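Local coordinates for hypothetical signal peptide protein (Sinorhizobium meliloti, PDB 3PJY), which is of unknown function but belongs to the DUF192 family and is a putative transcription regulator, at residues G117-P120 with G121-L124. Residues are numbered along the deposited sequence; the frame is centred on the assembly and turned at random.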
ATOM      1  N   GLY B 117      -5.188   3.621 -12.713  1.00 19.44           N
ATOM      2  CA  GLY B 117      -5.386   2.703 -13.844  1.00 22.06           C
ATOM      3  C   GLY B 117      -6.263   1.513 -13.493  1.00 19.57           C
ATOM      4  O   GLY B 117      -5.984   0.371 -13.889  1.00 20.23           O
ATOM      5  N   VAL B 118      -7.298   1.786 -12.712  1.00 17.97           N
ATOM      6  CA  VAL B 118      -8.259   0.780 -12.270  1.00 18.08           C
ATOM      7  C   VAL B 118      -9.445   0.678 -13.203  1.00 20.37           C
ATOM      8  O   VAL B 118      -9.870   1.662 -13.782  1.00 21.41           O
ATOM      9  CB  VAL B 118      -8.682   1.124 -10.823  1.00 15.87           C
ATOM     10  CG1 VAL B 118      -9.859   0.215 -10.339  1.00 18.66           C
ATOM     11  CG2 VAL B 118      -7.507   0.958  -9.918  1.00 17.39           C
ATOM     12  N   SER B 119      -9.938  -0.556 -13.400  1.00 20.06           N
ATOM     13  CA  SER B 119     -11.055  -0.860 -14.284  1.00 19.94           C
ATOM     14  C   SER B 119     -11.989  -1.837 -13.592  1.00 18.97           C
ATOM     15  O   SER B 119     -11.585  -2.563 -12.731  1.00 18.36           O
ATOM     16  CB  SER B 119     -10.580  -1.583 -15.566  1.00 23.20           C
ATOM     17  OG  SER B 119      -9.456  -0.971 -16.190  1.00 27.39           O
ATOM     18  N   PRO B 120     -13.252  -1.916 -14.017  1.00 18.53           N
ATOM     19  CA  PRO B 120     -14.081  -3.017 -13.581  1.00 19.37           C
ATOM     20  C   PRO B 120     -13.413  -4.344 -13.840  1.00 19.66           C
ATOM     21  O   PRO B 120     -12.764  -4.532 -14.896  1.00 20.85           O
ATOM     22  CB  PRO B 120     -15.353  -2.838 -14.419  1.00 20.85           C
ATOM     23  CG  PRO B 120     -15.354  -1.421 -14.762  1.00 22.37           C
ATOM     24  CD  PRO B 120     -13.913  -1.087 -15.042  1.00 22.43           C
ATOM     25  N   GLY B 121     -13.555  -5.259 -12.890  1.00 19.70           N
ATOM     26  CA  GLY B 121     -12.926  -6.540 -12.936  1.00 19.56           C
ATOM     27  C   GLY B 121     -11.632  -6.603 -12.156  1.00 18.39           C
ATOM     28  O   GLY B 121     -11.155  -7.708 -11.834  1.00 21.07           O
ATOM     29  N   ASP B 122     -11.070  -5.437 -11.828  1.00 16.75           N
ATOM     30  CA  ASP B 122      -9.952  -5.392 -10.897  1.00 17.05           C
ATOM     31  C   ASP B 122     -10.431  -5.740  -9.473  1.00 17.83           C
ATOM     32  O   ASP B 122     -11.615  -6.002  -9.269  1.00 18.75           O
ATOM     33  CB  ASP B 122      -9.282  -4.021 -10.968  1.00 15.67           C
ATOM     34  CG  ASP B 122      -8.601  -3.755 -12.333  1.00 20.31           C
ATOM     35  OD1 ASP B 122      -8.363  -4.721 -13.113  1.00 21.52           O
ATOM     36  OD2 ASP B 122      -8.233  -2.559 -12.578  1.00 20.40           O
ATOM     37  N   ARG B 123      -9.522  -5.838  -8.506  1.00 15.94           N
ATOM     38  CA  ARG B 123      -9.884  -6.312  -7.179  1.00 17.29           C
ATOM     39  C   ARG B 123      -9.353  -5.477  -6.032  1.00 18.47           C
ATOM     40  O   ARG B 123      -8.308  -4.865  -6.140  1.00 18.79           O
ATOM     41  CB  ARG B 123      -9.532  -7.764  -6.985  1.00 25.61           C
ATOM     42  CG  ARG B 123      -8.139  -8.144  -6.936  1.00 32.77           C
ATOM     43  CD  ARG B 123      -8.106  -9.711  -7.091  1.00 50.04           C
ATOM     44  NE  ARG B 123      -6.772 -10.281  -6.871  1.00 58.83           N
ATOM     45  CZ  ARG B 123      -5.838 -10.471  -7.807  1.00 62.02           C
ATOM     46  NH1 ARG B 123      -6.040 -10.130  -9.085  1.00 54.07           N
ATOM     47  NH2 ARG B 123      -4.670 -11.000  -7.449  1.00 70.89           N
ATOM     48  N   LEU B 124     -10.168  -5.409  -4.983  1.00 16.67           N
ATOM     49  CA  LEU B 124      -9.756  -4.883  -3.701  1.00 16.97           C
ATOM     50  C   LEU B 124      -9.430  -6.037  -2.769  1.00 18.86           C
ATOM     51  O   LEU B 124     -10.147  -7.057  -2.706  1.00 19.34           O
ATOM     52  CB  LEU B 124     -10.873  -4.010  -3.105  1.00 19.40           C
ATOM     53  CG  LEU B 124     -10.488  -3.266  -1.803  1.00 20.38           C
ATOM     54  CD1 LEU B 124      -9.511  -2.160  -2.119  1.00 21.49           C
ATOM     55  CD2 LEU B 124     -11.795  -2.666  -1.200  1.00 25.80           C
TER
HETATM   56  O   HOH W   1      -7.149  -1.865 -14.908  1.00 21.63           O
HETATM   57  O   HOH W   2     -10.006  -5.695 -15.034  1.00 22.55           O
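Gly117 and Asp122 meet through one water, which donates to Gly117 O (2.7 Å) and to Asp122 OD2 and also accepts from Ser119 OG. Gly117, at positive phi, ends helix 112-116 in a Schellman motif. At Val118 the backbone runs past the carboxylate, with CA 3.4 Å from Asp122 OD2, while CG1 lies a little farther from the same oxygen. The N-H of Ser119 reaches Asp122 OD2 at 2.8 Å, approaching from above the carboxylate plane, 53° out of it. In return Asp122 N donates to Ser119 O (3.1 Å, 161° at the hydrogen), closing a type II beta turn. With CG beside its own backbone N (chi1 -66°), the Asp122 carboxylate folds back toward Ser119. Pro120 and Gly121 fill the turn's corners, Gly121 with the positive phi expected at the third position. A second water donates to Pro120 O and to Asp122 OD1 (2.7 Å). OD1 also accepts from Ala15 N, so both carboxylate oxygens are held. The loop carries the chain from helix 112-116 into strand 123-126, which bonds to Ile13 on strand 6-13 and to Gly79, while Gly121 and Asp122 bond to Ile81; Val118 packs on Leu12, Ile81 and Ile84.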